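Monooxygenase (Agrobacterium tumefaciens, PDB 2I7G) probably acts as a luciferase-like monooxygenase, using reduced flavin to activate oxygen and oxidise an organic substrate not yet identified. Local coordinates at residues B[196-202]-B[215-220]; B[120-126]-B[187-191]; B[29-34]-B[74-78]; B[156-160]-B[172-177]; B[221-227]-B[302-307]. All blocks are in the same frame, centred on the assembly; numbering follows the deposited sequence. Where two conformers were deposited one is given.

Contact 1: B[196-202]-B[215-220]. With SO4 (sulfate ion), chain E.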
# COMPACT_ATOMS: atom_id res chain seq x y z
N VAL B 196 -9.42 9.31 12.17
CA VAL B 196 -8.68 10.33 11.45
C VAL B 196 -8.26 11.40 12.47
O VAL B 196 -9.12 12.00 13.14
CB VAL B 196 -9.51 10.95 10.32
CG1 VAL B 196 -8.73 12.13 9.68
CG2 VAL B 196 -9.83 9.86 9.26
N TRP B 197 -6.96 11.55 12.62
CA TRP B 197 -6.36 12.59 13.48
C TRP B 197 -5.83 13.70 12.61
O TRP B 197 -5.39 13.46 11.49
CB TRP B 197 -5.15 12.01 14.26
CG TRP B 197 -5.54 11.09 15.38
CD1 TRP B 197 -6.11 9.84 15.27
CD2 TRP B 197 -5.34 11.32 16.77
NE1 TRP B 197 -6.30 9.30 16.52
CE2 TRP B 197 -5.83 10.19 17.46
CE3 TRP B 197 -4.83 12.40 17.52
CZ2 TRP B 197 -5.82 10.10 18.85
CZ3 TRP B 197 -4.81 12.30 18.91
CH2 TRP B 197 -5.30 11.15 19.56
N ILE B 198 -5.81 14.92 13.14
CA ILE B 198 -5.23 16.05 12.46
C ILE B 198 -3.91 16.42 13.17
O ILE B 198 -3.90 16.75 14.37
CB ILE B 198 -6.20 17.26 12.45
CG1 ILE B 198 -7.52 16.89 11.77
CG2 ILE B 198 -5.54 18.48 11.78
CD1 ILE B 198 -7.41 16.26 10.41
N ALA B 199 -2.81 16.37 12.43
CA ALA B 199 -1.51 16.83 12.94
C ALA B 199 -1.41 18.34 12.81
O ALA B 199 -1.71 18.91 11.75
CB ALA B 199 -0.35 16.15 12.19
N VAL B 200 -1.00 18.99 13.89
CA VAL B 200 -0.88 20.45 13.92
C VAL B 200 0.51 20.81 14.45
O VAL B 200 1.08 20.08 15.28
CB VAL B 200 -2.03 21.07 14.74
CG1 VAL B 200 -3.38 20.72 14.13
CG2 VAL B 200 -2.01 20.60 16.23
N GLY B 201 1.06 21.93 13.98
CA GLY B 201 2.39 22.38 14.41
C GLY B 201 2.40 23.55 15.38
O GLY B 201 3.46 23.98 15.86
N GLY B 202 1.24 24.09 15.72
CA GLY B 202 1.27 25.19 16.67
C GLY B 202 0.89 26.53 16.11
O GLY B 202 1.31 27.58 16.61
N LEU B 215 -12.44 16.77 15.66
CA LEU B 215 -11.48 15.70 15.32
C LEU B 215 -10.33 15.67 16.34
O LEU B 215 -9.98 16.73 16.87
CB LEU B 215 -10.89 15.96 13.94
CG LEU B 215 -11.96 15.87 12.82
CD1 LEU B 215 -11.36 16.38 11.55
CD2 LEU B 215 -12.34 14.42 12.67
N PRO B 216 -9.79 14.49 16.66
CA PRO B 216 -8.62 14.41 17.56
C PRO B 216 -7.43 15.13 16.90
O PRO B 216 -7.34 15.20 15.67
CB PRO B 216 -8.28 12.90 17.62
CG PRO B 216 -9.41 12.18 16.94
CD PRO B 216 -10.26 13.16 16.21
N VAL B 217 -6.57 15.70 17.73
CA VAL B 217 -5.46 16.50 17.25
C VAL B 217 -4.14 15.99 17.82
O VAL B 217 -4.07 15.55 19.00
CB VAL B 217 -5.60 18.02 17.55
CG1 VAL B 217 -6.76 18.59 16.73
CG2 VAL B 217 -5.83 18.29 19.06
N ALA B 218 -3.10 16.04 17.00
CA ALA B 218 -1.75 15.64 17.46
C ALA B 218 -0.84 16.84 17.26
O ALA B 218 -0.63 17.27 16.13
CB ALA B 218 -1.24 14.44 16.64
N LEU B 219 -0.32 17.37 18.36
CA LEU B 219 0.53 18.54 18.34
C LEU B 219 2.03 18.19 18.32
O LEU B 219 2.54 17.51 19.22
CB LEU B 219 0.25 19.33 19.62
CG LEU B 219 0.98 20.65 19.77
CD1 LEU B 219 0.75 21.64 18.58
CD2 LEU B 219 0.47 21.25 21.09
N ALA B 220 2.74 18.70 17.31
CA ALA B 220 4.22 18.56 17.29
C ALA B 220 4.87 19.57 18.26
O ALA B 220 4.62 20.78 18.19
CB ALA B 220 4.74 18.74 15.86
S SO4 E . 0.09 23.52 10.77
O1 SO4 E . 0.17 22.38 9.85
O2 SO4 E . -0.49 23.15 12.05
O3 SO4 E . 1.44 24.06 10.98
O4 SO4 E . -0.78 24.51 10.12
O HOH W 1 5.45 22.66 16.33
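P216 lays its ring over W197, and here the side-chain packing is tight. P216 CB sits 3.4 Å from the centroid of the six-membered ring of W197 and 12° off the ring normal, a CH-pi contact over the face. With CG anti to its carbonyl carbon (chi1 -74°), W197 sends the indole across the neighbouring strand, where V217 O meets its edge in plane at CZ3 (3.3 Å). Proline suits the spot: it presents a rigid apolar ring, and its carbonyl still accepts from I198 N at 3.0 Å. Three more bonds, A218 N to I198 O, V200 N to A218 O and A220 N to V200 O, alternate along the pair.

Strands 196-200 and 217-220 are the two parallel arms of a beta-alpha-beta crossover through helix 204-212, one unit of the TIM barrel. I198, V200, V217 and L219 turn to the helix-covered face, where branched apolar chains pack together: V200 CG2 meets L219 CD1 at 3.8 Å, and F233 and Y236 lie over V217. A199 and A218 turn to the other face, beside M130, which in this fold is probably the barrel interior.

Beyond V200 the packing gives way to solvent. G201 and A220 no longer bond directly; a water donates to A220 O at 2.8 Å and lies doubtfully close to G201 O. G201 N instead donates to O2 of a sulfate at 2.8 Å, and S206 OG binds the same ion. The sulfate probably comes from the crystallisation liquor, but its place at the strand's C-terminal end is consistent with the flavin-phosphate site of relatives.

Contact 2: B[120-126]-B[187-191]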
# COMPACT_ATOMS: atom_id res chain seq x y z
N ASP B 120 -6.61 -1.67 7.55
CA ASP B 120 -7.57 -1.98 8.61
C ASP B 120 -8.03 -3.45 8.55
O ASP B 120 -8.13 -4.14 9.57
CB ASP B 120 -8.81 -1.08 8.60
CG ASP B 120 -9.47 -1.01 9.95
OD1 ASP B 120 -8.73 -0.76 10.95
OD2 ASP B 120 -10.70 -1.24 10.02
N LEU B 121 -8.35 -3.92 7.34
CA LEU B 121 -8.76 -5.31 7.17
C LEU B 121 -7.63 -6.30 7.47
O LEU B 121 -7.86 -7.33 8.16
CB LEU B 121 -9.32 -5.51 5.76
CG LEU B 121 -10.63 -4.74 5.46
CD1 LEU B 121 -10.96 -5.05 3.98
CD2 LEU B 121 -11.77 -5.16 6.38
N LEU B 122 -6.43 -6.01 6.96
CA LEU B 122 -5.26 -6.86 7.20
C LEU B 122 -4.89 -6.95 8.68
O LEU B 122 -4.34 -7.99 9.13
CB LEU B 122 -4.04 -6.31 6.45
CG LEU B 122 -4.12 -6.45 4.91
CD1 LEU B 122 -3.05 -5.55 4.17
CD2 LEU B 122 -4.05 -7.97 4.48
N SER B 123 -5.13 -5.85 9.41
CA SER B 123 -4.77 -5.72 10.86
C SER B 123 -5.92 -6.02 11.84
O SER B 123 -5.77 -5.82 13.04
CB SER B 123 -4.25 -4.30 11.13
OG SER B 123 -5.32 -3.34 11.02
N ASN B 124 -7.06 -6.43 11.29
CA ASN B 124 -8.24 -6.71 12.09
C ASN B 124 -8.68 -5.51 12.96
O ASN B 124 -9.05 -5.69 14.11
CB ASN B 124 -7.99 -7.96 12.94
CG ASN B 124 -7.80 -9.20 12.09
OD1 ASN B 124 -6.69 -9.71 11.93
ND2 ASN B 124 -8.89 -9.64 11.49
N GLY B 125 -8.66 -4.31 12.38
CA GLY B 125 -9.26 -3.12 12.99
C GLY B 125 -8.30 -2.19 13.71
O GLY B 125 -8.71 -1.48 14.63
N ARG B 126 -7.03 -2.16 13.26
CA ARG B 126 -5.98 -1.40 13.98
C ARG B 126 -5.41 -0.16 13.22
O ARG B 126 -4.46 0.51 13.73
CB ARG B 126 -4.84 -2.33 14.36
CG ARG B 126 -5.17 -3.26 15.51
CD ARG B 126 -4.07 -4.21 15.84
NE ARG B 126 -3.72 -5.15 14.77
CZ ARG B 126 -2.49 -5.36 14.30
NH1 ARG B 126 -1.41 -4.68 14.74
NH2 ARG B 126 -2.33 -6.28 13.34
N PRO B 187 -12.47 -1.51 -0.38
CA PRO B 187 -13.31 -2.26 0.54
C PRO B 187 -13.66 -1.42 1.77
O PRO B 187 -12.92 -0.48 2.13
CB PRO B 187 -12.42 -3.44 0.97
CG PRO B 187 -11.04 -2.85 1.00
CD PRO B 187 -11.04 -1.85 -0.20
N ARG B 188 -14.76 -1.78 2.43
CA ARG B 188 -15.14 -1.10 3.67
C ARG B 188 -14.20 -1.60 4.79
O ARG B 188 -13.80 -2.76 4.80
CB ARG B 188 -16.61 -1.39 4.04
CG ARG B 188 -17.61 -1.01 2.94
CD ARG B 188 -17.32 0.40 2.43
NE ARG B 188 -17.46 1.42 3.47
CZ ARG B 188 -17.19 2.71 3.31
NH1 ARG B 188 -16.68 3.16 2.15
NH2 ARG B 188 -17.43 3.55 4.33
N PRO B 189 -13.79 -0.70 5.70
CA PRO B 189 -12.91 -1.15 6.77
C PRO B 189 -13.64 -1.98 7.80
O PRO B 189 -14.88 -2.14 7.71
CB PRO B 189 -12.43 0.15 7.41
CG PRO B 189 -13.47 1.14 7.14
CD PRO B 189 -14.07 0.75 5.78
N LEU B 190 -12.88 -2.49 8.77
CA LEU B 190 -13.49 -3.19 9.89
C LEU B 190 -14.04 -2.27 11.00
O LEU B 190 -15.15 -2.48 11.51
CB LEU B 190 -12.49 -4.21 10.45
CG LEU B 190 -12.93 -5.40 11.30
CD1 LEU B 190 -14.10 -6.22 10.74
CD2 LEU B 190 -11.70 -6.27 11.41
N GLN B 191 -13.26 -1.26 11.37
CA GLN B 191 -13.69 -0.31 12.40
C GLN B 191 -14.94 0.45 11.92
O GLN B 191 -15.07 0.75 10.73
CB GLN B 191 -12.58 0.69 12.73
CG GLN B 191 -11.39 0.07 13.45
CD GLN B 191 -10.28 1.10 13.68
OE1 GLN B 191 -10.26 1.78 14.71
NE2 GLN B 191 -9.39 1.24 12.71
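D120 OD2 is gripped by two successive backbone amides: Q191 N donates to D120 OD2 at 2.9 Å, nearly along the carboxylate C-O axis, and L190 N adds a weak bond to D120 OD2 at 2.8 Å. The second oxygen takes the end of the same glutamine, Q191 NE2 lying 2.7 Å from D120 OD1 and coming from above the carboxylate plane. A127 N also donates to OD1, so the aspartate carries four donors, and a carboxylate is the group that can serve them all; they would probably favour its ionised form. Its CG stands anti to the backbone N (chi1 -156°), which swings the oxygens across to the loop. The extended Q191 chain crosses it at about a right angle; its NE2 also donates to A127 O and R96 holds its OE1, fixing both ends of the amide.

Beside this polar knot L121 lays a greasy patch against the loop: CD1 rests on P187 CG at 3.7 Å, while CD2 lies against the R188 carbonyl and near L190 CB. L190 CD2 covers the backbone of N124 at 3.5 Å from its C. There the helix ends in a Schellman motif, with positive phi at N124 and again at G125, where glycine is at ease.

The loop 187-191, which leads from strand 183-184 to barrel strand 196-200, is thus strapped to the C-terminal end of helix 109-122 just before strand 127-131; P189 lies on F113 of that helix, and L121 and L190 reach G41 of the second subunit.

Contact 3: B[29-34]-B[74-78]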
# COMPACT_ATOMS: atom_id res chain seq x y z
N PHE B 29 10.15 8.54 10.34
CA PHE B 29 10.12 8.86 8.94
C PHE B 29 10.93 7.86 8.11
O PHE B 29 10.91 7.93 6.86
CB PHE B 29 10.66 10.28 8.69
CG PHE B 29 9.87 11.37 9.39
CD1 PHE B 29 8.56 11.15 9.81
CD2 PHE B 29 10.45 12.63 9.62
CE1 PHE B 29 7.81 12.17 10.43
CE2 PHE B 29 9.74 13.64 10.24
CZ PHE B 29 8.41 13.42 10.67
N ALA B 30 11.63 6.95 8.82
CA ALA B 30 12.43 5.90 8.19
C ALA B 30 13.51 6.54 7.31
O ALA B 30 13.58 6.30 6.09
CB ALA B 30 11.52 4.95 7.38
N ASP B 31 14.35 7.34 7.95
CA ASP B 31 15.54 7.97 7.36
C ASP B 31 16.50 6.91 6.83
O ASP B 31 16.67 5.85 7.44
CB ASP B 31 16.26 8.79 8.46
CG ASP B 31 15.29 9.68 9.28
OD1 ASP B 31 15.65 10.85 9.53
OD2 ASP B 31 14.18 9.25 9.65
N VAL B 32 17.13 7.22 5.71
CA VAL B 32 18.21 6.44 5.15
C VAL B 32 19.44 7.33 4.86
O VAL B 32 19.36 8.57 4.81
CB VAL B 32 17.78 5.67 3.85
CG1 VAL B 32 16.63 4.69 4.19
CG2 VAL B 32 17.35 6.64 2.73
N ASN B 33 20.56 6.67 4.67
CA ASN B 33 21.75 7.34 4.18
C ASN B 33 21.51 7.80 2.75
O ASN B 33 21.25 6.98 1.87
CB ASN B 33 22.95 6.41 4.25
CG ASN B 33 24.25 7.16 4.00
OD1 ASN B 33 24.26 8.23 3.38
ND2 ASN B 33 25.35 6.62 4.50
N PRO B 34 21.57 9.12 2.51
CA PRO B 34 21.35 9.64 1.18
C PRO B 34 22.55 9.33 0.27
O PRO B 34 22.44 9.47 -0.93
CB PRO B 34 21.24 11.15 1.40
CG PRO B 34 22.10 11.41 2.61
CD PRO B 34 21.93 10.19 3.48
N PRO B 74 15.46 11.81 -1.18
CA PRO B 74 16.35 10.65 -1.19
C PRO B 74 16.71 10.15 0.20
O PRO B 74 17.10 9.00 0.33
CB PRO B 74 17.61 11.14 -1.95
CG PRO B 74 17.51 12.62 -1.97
CD PRO B 74 16.05 12.99 -1.83
N ASP B 75 16.57 10.97 1.24
CA ASP B 75 16.97 10.50 2.55
C ASP B 75 15.84 9.89 3.40
O ASP B 75 16.02 9.71 4.61
CB ASP B 75 17.69 11.59 3.34
CG ASP B 75 16.90 12.88 3.45
OD1 ASP B 75 15.96 13.11 2.68
OD2 ASP B 75 17.26 13.72 4.30
N TYR B 76 14.72 9.55 2.76
CA TYR B 76 13.61 8.87 3.48
C TYR B 76 13.07 7.77 2.58
O TYR B 76 12.94 7.98 1.36
CB TYR B 76 12.48 9.82 3.75
CG TYR B 76 12.82 10.92 4.72
CD1 TYR B 76 13.03 10.66 6.08
CD2 TYR B 76 12.87 12.25 4.28
CE1 TYR B 76 13.35 11.70 6.98
CE2 TYR B 76 13.17 13.30 5.17
CZ TYR B 76 13.39 13.01 6.51
OH TYR B 76 13.67 14.05 7.40
N VAL B 77 12.81 6.61 3.15
CA VAL B 77 12.36 5.49 2.33
C VAL B 77 10.82 5.38 2.28
O VAL B 77 10.30 4.66 1.41
CB VAL B 77 13.03 4.16 2.80
CG1 VAL B 77 12.57 3.73 4.18
CG2 VAL B 77 12.77 3.00 1.82
N VAL B 78 10.11 6.09 3.14
CA VAL B 78 8.62 5.95 3.21
C VAL B 78 7.95 7.13 2.53
O VAL B 78 7.70 8.17 3.15
CB VAL B 78 8.12 5.74 4.64
CG1 VAL B 78 6.56 5.63 4.67
CG2 VAL B 78 8.79 4.40 5.22
O HOH W 2 16.85 11.79 6.87
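F29 opens the contact by laying its CB 3.5 Å from Y76 CE1. Farther out, the edge of the phenyl ring turns toward the face of Y76 in an offset edge-to-face pair, centroids 5.9 Å apart and planes at 79°. H71 meets both rings, so the aromatics form one cluster.

A30 follows with a positive phi, and its methyl is small enough to tuck between two valines, CB lying 3.5 Å from V78 CG2 and close to V77 CG1. Its carbonyl accepts from V77 N at 3.1 Å.

D31 pairs with Y76 in a single backbone bridge. Its carboxylate runs alongside the tyrosine, OD2 at the ring edge and the two planes 74° apart. The charge has its main partner elsewhere: R281 forms a salt bridge to OD1, and G337 N donates to the same atom.

At V32 the backbone N donates to D75 O (2.9 Å), from well above the carbonyl plane rather than on a lone pair. With chi1 -61°, V32 CG2 falls between the backbone N and the carbonyl carbon and reaches P74 O at 3.4 Å, while CG1 meets V77 CB. Valine suits the place because one branch meets P74, the other V77.

P34 finishes the walk, its CB 4.1 Å from D75 CB; D75 itself is paired with R73.

The two segments are loops that follow adjacent parallel strands, 23-28 and 65-68. Joined loops on this C-terminal rim are where a TIM barrel carries its active site, and in luciferase-like enzymes they probably border the flavin and substrate pocket.

Contact 4: B[156-160]-B[172-177]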
# COMPACT_ATOMS: atom_id res chain seq x y z
N GLU B 156 -10.91 20.64 1.53
CA GLU B 156 -11.81 19.86 0.66
C GLU B 156 -11.48 18.38 0.80
O GLU B 156 -12.36 17.53 0.89
CB GLU B 156 -11.68 20.28 -0.80
CG GLU B 156 -12.33 21.64 -1.07
CD GLU B 156 -12.52 21.92 -2.55
OE1 GLU B 156 -12.25 21.01 -3.37
OE2 GLU B 156 -12.95 23.06 -2.89
N LYS B 157 -10.19 18.06 0.82
CA LYS B 157 -9.81 16.63 0.82
C LYS B 157 -10.09 15.96 2.17
O LYS B 157 -10.48 14.79 2.24
CB LYS B 157 -8.36 16.44 0.38
CG LYS B 157 -8.23 16.69 -1.12
CD LYS B 157 -6.74 16.68 -1.58
CE LYS B 157 -6.66 16.69 -3.09
NZ LYS B 157 -5.26 16.49 -3.58
N LEU B 158 -9.95 16.74 3.23
CA LEU B 158 -10.33 16.27 4.55
C LEU B 158 -11.84 16.08 4.53
O LEU B 158 -12.31 15.04 5.04
CB LEU B 158 -9.89 17.25 5.65
CG LEU B 158 -10.31 16.88 7.07
CD1 LEU B 158 -9.81 15.47 7.46
CD2 LEU B 158 -9.76 17.88 8.07
N ASP B 159 -12.61 17.08 3.99
CA ASP B 159 -14.07 16.94 3.91
C ASP B 159 -14.44 15.66 3.13
O ASP B 159 -15.26 14.83 3.59
CB ASP B 159 -14.69 18.16 3.22
CG ASP B 159 -16.19 18.13 3.25
OD1 ASP B 159 -16.77 18.25 4.35
OD2 ASP B 159 -16.80 18.05 2.16
N LEU B 160 -13.80 15.44 1.97
CA LEU B 160 -14.04 14.14 1.26
C LEU B 160 -13.68 12.88 2.09
O LEU B 160 -14.48 11.94 2.22
CB LEU B 160 -13.38 14.14 -0.09
CG LEU B 160 -13.48 12.85 -0.90
CD1 LEU B 160 -14.95 12.42 -1.06
CD2 LEU B 160 -12.79 13.17 -2.23
N TRP B 172 -20.25 13.79 -3.60
CA TRP B 172 -19.38 14.83 -3.09
C TRP B 172 -18.93 15.66 -4.27
O TRP B 172 -18.71 15.12 -5.35
CB TRP B 172 -18.15 14.23 -2.36
CG TRP B 172 -17.23 15.29 -1.79
CD1 TRP B 172 -17.25 15.80 -0.50
CD2 TRP B 172 -16.18 16.01 -2.48
NE1 TRP B 172 -16.28 16.76 -0.36
CE2 TRP B 172 -15.62 16.92 -1.56
CE3 TRP B 172 -15.67 15.97 -3.79
CZ2 TRP B 172 -14.56 17.80 -1.90
CZ3 TRP B 172 -14.62 16.84 -4.13
CH2 TRP B 172 -14.08 17.74 -3.19
N SER B 173 -18.82 16.96 -4.09
CA SER B 173 -18.21 17.83 -5.10
C SER B 173 -17.47 19.00 -4.44
O SER B 173 -17.74 19.34 -3.29
CB SER B 173 -19.26 18.32 -6.13
OG SER B 173 -20.20 19.15 -5.49
N GLY B 174 -16.51 19.57 -5.15
CA GLY B 174 -15.70 20.68 -4.62
C GLY B 174 -15.07 21.42 -5.77
O GLY B 174 -15.58 21.39 -6.91
N THR B 175 -13.95 22.09 -5.50
CA THR B 175 -13.28 22.89 -6.50
C THR B 175 -11.89 22.35 -6.88
O THR B 175 -11.35 22.71 -7.93
CB THR B 175 -13.13 24.38 -6.06
OG1 THR B 175 -12.17 24.47 -5.01
CG2 THR B 175 -14.46 24.94 -5.55
N LYS B 176 -11.30 21.52 -6.02
CA LYS B 176 -9.92 21.06 -6.18
C LYS B 176 -9.81 19.54 -6.31
O LYS B 176 -8.71 18.97 -6.16
CB LYS B 176 -9.04 21.52 -4.99
CG LYS B 176 -8.91 23.01 -4.77
CD LYS B 176 -8.42 23.73 -6.01
CE LYS B 176 -7.74 25.04 -5.66
NZ LYS B 176 -7.69 25.93 -6.86
N HIS B 177 -10.94 18.87 -6.55
CA HIS B 177 -10.99 17.41 -6.67
C HIS B 177 -12.21 17.07 -7.53
O HIS B 177 -13.25 17.73 -7.40
CB HIS B 177 -11.06 16.74 -5.29
CG HIS B 177 -10.99 15.23 -5.32
ND1 HIS B 177 -12.05 14.43 -5.69
CD2 HIS B 177 -9.96 14.38 -5.03
CE1 HIS B 177 -11.69 13.16 -5.63
NE2 HIS B 177 -10.43 13.10 -5.23
O HOH W 3 -6.98 17.09 -6.29
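The W172 indole is sandwiched: G174 N lies over one face and L160 CB over the other, 3.9 Å from the centroid of the five-membered ring. D159 stands at the edge, where its OD2 accepts a hydrogen bond from W172 NE1 at 2.9 Å, nearly in the ring plane and on the anti side of the carboxylate. With CG anti to its N (chi1 177°), L160 divides its methyls, CD1 over W172 and CD2 over the H177 ring, 3.7 Å from the centroid. One leucine thus serves two flat neighbours.

Helix 150-166 packs on the TIM barrel, and the chain then leaves it for a small antiparallel sheet begun by strand 169-172; this contact folds the loop after that strand back onto the helix. E156, extended beyond CG, reaches across like a clasp. Its OE1 accepts from K176 N at 2.9 Å, its OE2 is met on the syn side by T175 OG1 at 2.7 Å, and both oxygens weakly share T175 N. Lacking a side chain, G174 lets the carboxylate close in, G174 CA lying 3.7 Å from E156 OE1.

H177 NE2 binds D108. K157 sends its ammonium to S105 O, D107 O and Y145, with a weak bond to a water that donates to K176 O.

Contact 5: B[221-227]-B[302-307]. With SO4 (sulfate ion), chain F.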
# COMPACT_ATOMS: atom_id res chain seq x y z
N ILE B 221 5.67 19.07 19.20
CA ILE B 221 6.34 19.93 20.20
C ILE B 221 7.77 20.17 19.71
O ILE B 221 8.65 19.32 19.85
CB ILE B 221 6.40 19.30 21.62
CG1 ILE B 221 5.00 18.85 22.10
CG2 ILE B 221 7.11 20.27 22.65
CD1 ILE B 221 3.95 19.94 22.10
N ILE B 222 7.98 21.32 19.07
CA ILE B 222 9.28 21.58 18.47
C ILE B 222 9.81 22.91 19.00
O ILE B 222 9.19 23.96 18.79
CB ILE B 222 9.19 21.53 16.90
CG1 ILE B 222 8.79 20.07 16.50
CG2 ILE B 222 10.48 22.06 16.24
CD1 ILE B 222 9.07 19.63 15.07
N GLY B 223 10.92 22.86 19.73
CA GLY B 223 11.57 24.10 20.20
C GLY B 223 11.02 24.70 21.49
O GLY B 223 9.80 24.78 21.70
N GLY B 224 11.94 25.13 22.34
CA GLY B 224 11.58 25.80 23.59
C GLY B 224 11.05 24.83 24.62
O GLY B 224 11.25 23.61 24.53
N GLU B 225 10.42 25.38 25.64
CA GLU B 225 9.86 24.56 26.71
C GLU B 225 8.52 24.03 26.28
O GLU B 225 7.73 24.76 25.69
CB GLU B 225 9.77 25.37 28.00
CG GLU B 225 11.15 25.81 28.49
CD GLU B 225 11.14 26.37 29.90
OE1 GLU B 225 10.05 26.58 30.48
OE2 GLU B 225 12.24 26.56 30.44
N TYR B 226 8.29 22.75 26.54
CA TYR B 226 7.03 22.15 26.11
C TYR B 226 5.81 22.89 26.67
O TYR B 226 4.80 22.96 25.99
CB TYR B 226 6.97 20.63 26.38
CG TYR B 226 6.90 20.21 27.83
CD1 TYR B 226 8.00 19.65 28.48
CD2 TYR B 226 5.70 20.25 28.52
CE1 TYR B 226 7.93 19.21 29.82
CE2 TYR B 226 5.60 19.81 29.86
CZ TYR B 226 6.71 19.29 30.49
OH TYR B 226 6.60 18.88 31.79
N ARG B 227 5.96 23.43 27.89
CA ARG B 227 4.89 24.17 28.58
C ARG B 227 4.25 25.23 27.71
O ARG B 227 3.04 25.51 27.83
CB ARG B 227 5.44 24.88 29.83
CG ARG B 227 5.59 24.00 31.01
CD ARG B 227 5.92 24.83 32.23
NE ARG B 227 7.30 25.32 32.27
CZ ARG B 227 7.84 25.90 33.34
NH1 ARG B 227 7.11 26.06 34.44
NH2 ARG B 227 9.10 26.32 33.33
N PRO B 302 14.46 19.14 32.17
CA PRO B 302 13.09 18.83 32.60
C PRO B 302 11.98 19.58 31.84
O PRO B 302 10.96 18.97 31.49
CB PRO B 302 13.09 19.18 34.10
CG PRO B 302 14.54 18.99 34.52
CD PRO B 302 15.35 19.46 33.30
N GLU B 303 12.21 20.85 31.53
CA GLU B 303 11.20 21.65 30.83
C GLU B 303 11.31 21.63 29.30
O GLU B 303 10.43 22.16 28.62
CB GLU B 303 11.24 23.10 31.32
CG GLU B 303 11.01 23.24 32.84
CD GLU B 303 9.65 22.67 33.31
OE1 GLU B 303 8.71 22.51 32.48
OE2 GLU B 303 9.52 22.38 34.51
N GLY B 304 12.37 21.05 28.75
CA GLY B 304 12.65 21.17 27.34
C GLY B 304 11.82 20.24 26.47
O GLY B 304 11.22 19.29 26.95
N ASN B 305 11.89 20.45 25.17
CA ASN B 305 11.04 19.69 24.26
C ASN B 305 11.55 18.28 23.90
O ASN B 305 10.81 17.47 23.31
CB ASN B 305 10.82 20.51 22.99
CG ASN B 305 12.11 20.80 22.30
OD1 ASN B 305 12.60 19.99 21.58
ND2 ASN B 305 12.71 21.97 22.59
N LEU B 306 12.80 17.96 24.25
CA LEU B 306 13.36 16.62 23.93
C LEU B 306 13.15 15.67 25.11
O LEU B 306 13.58 15.97 26.24
CB LEU B 306 14.85 16.71 23.62
CG LEU B 306 15.22 17.50 22.34
CD1 LEU B 306 16.75 17.46 22.13
CD2 LEU B 306 14.48 16.88 21.13
N PHE B 307 12.45 14.55 24.85
CA PHE B 307 12.10 13.56 25.88
C PHE B 307 13.20 12.50 25.84
O PHE B 307 13.15 11.52 25.07
CB PHE B 307 10.69 13.00 25.61
CG PHE B 307 9.61 13.93 26.06
CD1 PHE B 307 8.76 13.59 27.10
CD2 PHE B 307 9.46 15.17 25.41
CE1 PHE B 307 7.78 14.48 27.50
CE2 PHE B 307 8.48 16.08 25.81
CZ PHE B 307 7.65 15.73 26.86
S SO4 F . 15.10 24.01 21.53
O1 SO4 F . 14.26 24.04 20.35
O2 SO4 F . 14.24 23.87 22.68
O3 SO4 F . 16.01 22.89 21.46
O4 SO4 F . 15.82 25.27 21.66
O HOH W 4 10.38 17.31 20.58
O HOH W 5 13.67 23.03 24.66
O HOH W 6 8.90 18.11 33.08
O HOH W 7 6.71 21.21 33.00
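N305 and Y226 carry the polar joints between two loops of the TIM barrel, one leaving the C-terminal end of strand 217-220, the other leading into strand 307-309. N305 ND2 donates to G224 O at 2.9 Å, almost straight (170°), with the donor in the carbonyl plane on a lone pair. A chi1 of 61° sets N305 CG between the backbone N and the carbonyl carbon, turning the amide toward G224, and I221 CG2 packs on N305 CB at 3.7 Å. G223 and G224 take positive phi there, which glycine does easily. Y226 N donates to E303 O at 3.0 Å, nearly along the C=O axis, and G304 O meets the Y226 ring at its edge.

On the solvent side, in the R227 conformer given, E303 slides its carboxylate over one face of the guanidinium. E303 OE1 is 3.2 Å from R227 NE but well out of the plane, so this salt bridge rests on charge alone. At the edge E225 OE1 accepts from R227 NH2 at 3.0 Å, somewhat tilted from the guanidinium plane; the arginine thus bridges two acids and probably eases the repulsion between them.

A second shell fixes these groups. R286 NE holds N305 OD1, K317 NZ binds G304 O and L306 O, and helix 311-325 covers Y226. A sulfate accepts from G224 N and W288. At the far end of the tyrosine, a water 2.7 Å from Y226 OH donates to P302 O, also at 2.7 Å.

Overall arrangement
Contact 1 links directly to contacts 4 and 5. Its strand 217-220 runs straight into 221-227 of contact 5, their centres 17 Å apart, and I198 CD1 packs on L158 CD2 of contact 4 at 3.7 Å. Contact 4 falls within the chain excursion that contact 2 closes, yet the two do not touch (nearest atoms about 9 Å). Contacts 2 and 3, centres 28 Å apart, both face the second subunit, where V77 of contact 3 packs on L121 of the partner. Contacts 2 and 5 lie on opposite sides of the chain's centre. Contacts 1, 3 and 5 involve the barrel's C-terminal rim, where sulfates bind and the flavin pocket probably lies.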